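Local coordinates for protein copper-transporting ATPase PAA2, chloroplastic (Arabidopsis thaliana, PDB 5LBK) that uses ATP to move copper across the chloroplast thylakoid membrane into the lumen, this chain being its nucleotide-binding N-domain, at residues E19-A24 and E44-K49; V73-L78 and T117-G122. All blocks are in the same frame, centred on the assembly; numbering follows the deposited sequence.

Contact 1: residues E19-A24 and E44-K49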
# COMPACT_ATOMS: atom_id res chain seq x y z
N GLU A 19 2.58 0.46 10.20
CA GLU A 19 3.59 0.99 9.30
C GLU A 19 3.13 0.89 7.86
O GLU A 19 3.36 1.81 7.07
CB GLU A 19 4.93 0.27 9.47
CG GLU A 19 5.62 0.49 10.80
CD GLU A 19 7.04 -0.09 10.85
OE1 GLU A 19 8.00 0.70 10.95
OE2 GLU A 19 7.19 -1.34 10.81
N VAL A 20 2.47 -0.23 7.50
CA VAL A 20 1.95 -0.41 6.14
C VAL A 20 0.89 0.64 5.85
O VAL A 20 0.89 1.25 4.77
CB VAL A 20 1.42 -1.84 5.94
CG1 VAL A 20 0.67 -1.98 4.59
CG2 VAL A 20 2.58 -2.82 6.03
N LEU A 21 -0.03 0.84 6.79
CA LEU A 21 -1.05 1.85 6.61
C LEU A 21 -0.45 3.25 6.52
O LEU A 21 -0.93 4.07 5.73
CB LEU A 21 -2.04 1.76 7.77
CG LEU A 21 -3.33 2.54 7.71
CD1 LEU A 21 -4.08 2.31 6.40
CD2 LEU A 21 -4.16 2.12 8.96
N LYS A 22 0.55 3.56 7.37
CA LYS A 22 1.16 4.90 7.37
C LYS A 22 1.78 5.21 6.02
O LYS A 22 1.65 6.32 5.50
CB LYS A 22 2.25 5.02 8.42
CG LYS A 22 1.75 5.22 9.83
CD LYS A 22 2.93 5.38 10.79
CE LYS A 22 2.45 5.79 12.19
NZ LYS A 22 3.54 5.92 13.20
N MET A 23 2.53 4.25 5.49
CA MET A 23 3.11 4.41 4.15
C MET A 23 2.04 4.52 3.09
O MET A 23 2.14 5.37 2.18
CB MET A 23 4.03 3.23 3.84
CG MET A 23 5.39 3.26 4.58
SD MET A 23 6.32 1.76 4.13
CE MET A 23 7.88 2.07 4.96
N ALA A 24 1.01 3.68 3.16
CA ALA A 24 0.01 3.72 2.10
C ALA A 24 -0.74 5.05 2.12
O ALA A 24 -1.01 5.64 1.08
CB ALA A 24 -0.95 2.56 2.23
N GLU A 44 -6.18 8.40 9.50
CA GLU A 44 -6.64 9.55 10.26
C GLU A 44 -7.46 9.10 11.47
O GLU A 44 -7.22 9.53 12.59
CB GLU A 44 -7.49 10.47 9.37
CG GLU A 44 -8.33 11.47 10.14
CD GLU A 44 -9.31 12.21 9.25
OE1 GLU A 44 -8.87 12.79 8.23
OE2 GLU A 44 -10.51 12.22 9.57
N SER A 45 -8.43 8.21 11.23
CA SER A 45 -9.27 7.69 12.30
C SER A 45 -8.44 7.07 13.42
O SER A 45 -8.81 7.17 14.60
CB SER A 45 -10.27 6.66 11.76
OG SER A 45 -11.37 7.27 11.12
N LEU A 46 -7.33 6.42 13.08
CA LEU A 46 -6.46 5.74 14.05
C LEU A 46 -5.38 6.65 14.61
O LEU A 46 -4.55 6.18 15.39
CB LEU A 46 -5.79 4.51 13.41
CG LEU A 46 -6.71 3.42 12.85
CD1 LEU A 46 -5.90 2.29 12.23
CD2 LEU A 46 -7.64 2.85 13.91
N ASN A 47 -5.38 7.93 14.23
CA ASN A 47 -4.43 8.90 14.76
C ASN A 47 -3.00 8.55 14.36
O ASN A 47 -2.06 8.69 15.14
CB ASN A 47 -4.57 9.01 16.29
CG ASN A 47 -6.01 9.29 16.74
OD1 ASN A 47 -6.49 8.69 17.71
ND2 ASN A 47 -6.68 10.21 16.05
N LEU A 48 -2.82 8.10 13.12
CA LEU A 48 -1.50 7.79 12.60
C LEU A 48 -0.93 9.01 11.88
O LEU A 48 -1.58 9.59 11.01
CB LEU A 48 -1.57 6.60 11.63
CG LEU A 48 -2.05 5.26 12.19
CD1 LEU A 48 -2.13 4.21 11.06
CD2 LEU A 48 -1.13 4.78 13.28
N LYS A 49 0.32 9.36 12.21
CA LYS A 49 1.00 10.46 11.56
C LYS A 49 1.66 9.94 10.29
O LYS A 49 2.52 9.06 10.35
CB LYS A 49 2.06 11.08 12.47
CG LYS A 49 2.72 12.32 11.91
CD LYS A 49 1.79 13.53 11.93
CE LYS A 49 1.48 13.99 13.36
NZ LYS A 49 0.74 15.28 13.38

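Contact 2: residues V73-L78 and T117-G122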
# COMPACT_ATOMS: atom_id res chain seq x y z
N VAL A 73 7.83 4.00 -2.64
CA VAL A 73 6.73 3.16 -2.17
C VAL A 73 5.61 3.30 -3.20
O VAL A 73 5.36 4.41 -3.70
CB VAL A 73 6.23 3.60 -0.77
CG1 VAL A 73 4.95 2.77 -0.35
CG2 VAL A 73 7.36 3.48 0.27
N ALA A 74 5.03 2.18 -3.59
CA ALA A 74 3.96 2.13 -4.60
C ALA A 74 2.71 1.49 -4.00
O ALA A 74 2.81 0.55 -3.23
CB ALA A 74 4.45 1.37 -5.82
N VAL A 75 1.53 2.04 -4.33
CA VAL A 75 0.24 1.56 -3.89
C VAL A 75 -0.66 1.41 -5.10
O VAL A 75 -0.76 2.34 -5.91
CB VAL A 75 -0.40 2.55 -2.88
CG1 VAL A 75 -1.71 2.00 -2.39
CG2 VAL A 75 0.50 2.78 -1.68
N GLY A 76 -1.31 0.26 -5.24
CA GLY A 76 -2.09 0.00 -6.44
C GLY A 76 -2.35 -1.46 -6.65
O GLY A 76 -2.39 -2.24 -5.69
N SER A 77 -2.60 -1.82 -7.91
CA SER A 77 -2.87 -3.24 -8.19
C SER A 77 -1.61 -4.09 -7.98
O SER A 77 -0.49 -3.61 -8.04
CB SER A 77 -3.35 -3.38 -9.62
OG SER A 77 -2.26 -3.09 -10.45
N LEU A 78 -1.82 -5.41 -7.80
CA LEU A 78 -0.70 -6.31 -7.48
C LEU A 78 0.37 -6.28 -8.55
O LEU A 78 1.56 -6.14 -8.24
CB LEU A 78 -1.24 -7.75 -7.30
CG LEU A 78 -0.19 -8.83 -7.13
CD1 LEU A 78 0.75 -8.45 -5.94
CD2 LEU A 78 -0.88 -10.17 -6.91
N THR A 117 -12.25 -4.79 -2.57
CA THR A 117 -11.03 -4.56 -3.33
C THR A 117 -9.79 -4.69 -2.44
O THR A 117 -9.86 -4.45 -1.23
CB THR A 117 -11.04 -3.15 -3.94
OG1 THR A 117 -12.33 -2.90 -4.50
CG2 THR A 117 -9.93 -2.98 -5.02
N VAL A 118 -8.65 -5.03 -3.05
CA VAL A 118 -7.37 -5.10 -2.34
C VAL A 118 -6.41 -4.14 -3.03
O VAL A 118 -6.21 -4.20 -4.27
CB VAL A 118 -6.77 -6.52 -2.29
CG1 VAL A 118 -5.41 -6.51 -1.53
CG2 VAL A 118 -7.75 -7.50 -1.61
N VAL A 119 -5.79 -3.29 -2.24
CA VAL A 119 -4.77 -2.35 -2.70
C VAL A 119 -3.42 -2.80 -2.17
O VAL A 119 -3.28 -3.02 -0.95
CB VAL A 119 -5.10 -0.94 -2.17
CG1 VAL A 119 -4.08 0.05 -2.63
CG2 VAL A 119 -6.53 -0.57 -2.56
N TYR A 120 -2.48 -3.10 -3.06
CA TYR A 120 -1.19 -3.59 -2.59
C TYR A 120 -0.21 -2.48 -2.31
O TYR A 120 -0.29 -1.40 -2.89
CB TYR A 120 -0.60 -4.58 -3.59
CG TYR A 120 -1.39 -5.89 -3.64
CD1 TYR A 120 -2.59 -5.98 -4.35
CD2 TYR A 120 -0.99 -6.99 -2.90
CE1 TYR A 120 -3.35 -7.13 -4.34
CE2 TYR A 120 -1.73 -8.14 -2.91
CZ TYR A 120 -2.89 -8.20 -3.63
OH TYR A 120 -3.63 -9.36 -3.64
N VAL A 121 0.72 -2.77 -1.44
CA VAL A 121 1.74 -1.82 -1.02
C VAL A 121 3.12 -2.42 -1.23
O VAL A 121 3.42 -3.51 -0.71
CB VAL A 121 1.54 -1.39 0.44
CG1 VAL A 121 2.51 -0.29 0.80
CG2 VAL A 121 0.11 -0.94 0.60
N GLY A 122 3.98 -1.71 -1.95
CA GLY A 122 5.33 -2.19 -2.21
C GLY A 122 6.38 -1.13 -1.96
O GLY A 122 6.10 0.07 -2.02

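Contact 1: residues E19-A24 and E44-K49
A chi1 of -169° sets CG of Leu21 trans to the main-chain nitrogen and extends the side chain toward Leu46 and Leu48, whose own CG atoms both lie beside the backbone N. The branch that does the touching is CD2 of Leu21, which lies 3.6 Å from CD1 of Leu48 and 3.7 Å from CD1 of Leu46, so one methyl meets two partners. Leu21 runs at about a right angle to each of the other two leucines, and Leu48 CD1 also comes within 3.9 Å of Leu21 CG. The two segments belong to a pair of helices, 17-27 and 34-45, that pack on each other in the nucleotide-binding domain; Leu21 also touches Ile39 and Glu42 of the second helix. That helix ends in a Schellman motif in which Asn47 takes positive phi (65°), and the chain then turns back so that Leu48 comes against helix 17-27. No hydrogen bond joins the two segments here near the surface, where Leu21 is buried while Leu46 and Lys49 are exposed. Lys22, one residue on from Leu21, lays its extended aliphatic chain across Leu48: its CE is 3.9 Å from Leu48 CD2, and its CG is 4.0 Å from Leu48 CB. Cutting Lys22 back to an alanine takes away the methylenes that lie over Leu48, and is likely to bare its CB and CD2 and let its side chain shift. Beside Leu48, Lys22 CD passes 3.7 Å from the carbonyl O of Lys49, a van der Waals approach.

Contact 2: residues V73-L78 and T117-G122
Two neighbouring antiparallel strands in the middle of the N-domain sheet, 71-76 and 117-123, meet here, their segments 73-76 and 117-122 running at 169° to each other. Ala74 and Gly122 form a hydrogen-bonded pair with both links 2.8 Å long, Ala74 N to Gly122 O and Gly122 N to Ala74 O. Gly76 and Tyr120 make the next such pair, joined by Tyr120 N to Gly76 O at 2.8 Å and by a longer link from Gly76 N to Tyr120 O at 3.1 Å. Between them Val75 and Val121 face each other as a non-hydrogen-bonded pair, and Val75 CA gives a CA-H...O contact of 3.2 Å to Tyr120 O. At Gly76 the backbone angles would press a CB against the preceding carbonyl O, a conformation that a residue with a side chain could hardly adopt. The chain then passes Ser77, the N-cap of helix 78-84, and brings Leu78 over the Tyr120 ring: Leu78 CB stands 3.8 Å from the ring centroid, 20° off its normal, a CH-pi contact. Val118 CG1 covers the opposite face, while Gly76 O sits at the ring's edge, in plane. With chi1 -69° placing CG beside the backbone N, the ring is directed to the side of the sheet where helix 91-102 packs, and its OH hydrogen-bonds Glu98 there. Val75 and Val121 point to the other side, against helix 17-27. Such a central antiparallel sheet, helices packed on both faces, is characteristic of the P1B-type ATPase nucleotide-binding domain.

Contact 2 lies in the core, its centre about 4 Å from the centre of the chain, whereas contact 1 lies near the surface, its centre about 11 Å out. Their chemistry follows: contact 2 combines main-chain hydrogen bonds between its strands with a CH-pi contact beyond them, while 19-24 and 44-49 meet mainly through aliphatic side-chain groups. No segment is common to both, but helix 17-27 joins them, offering Leu21 and Lys22 to 44-49 and Val20 and Ala24 to the sheet. There Ala24 CA lies 3.9 Å from Val75 CG2, and Ala24 CB 4.0 Å from Val121 CG2. Both segments of contact 1 precede those of contact 2 in the sequence.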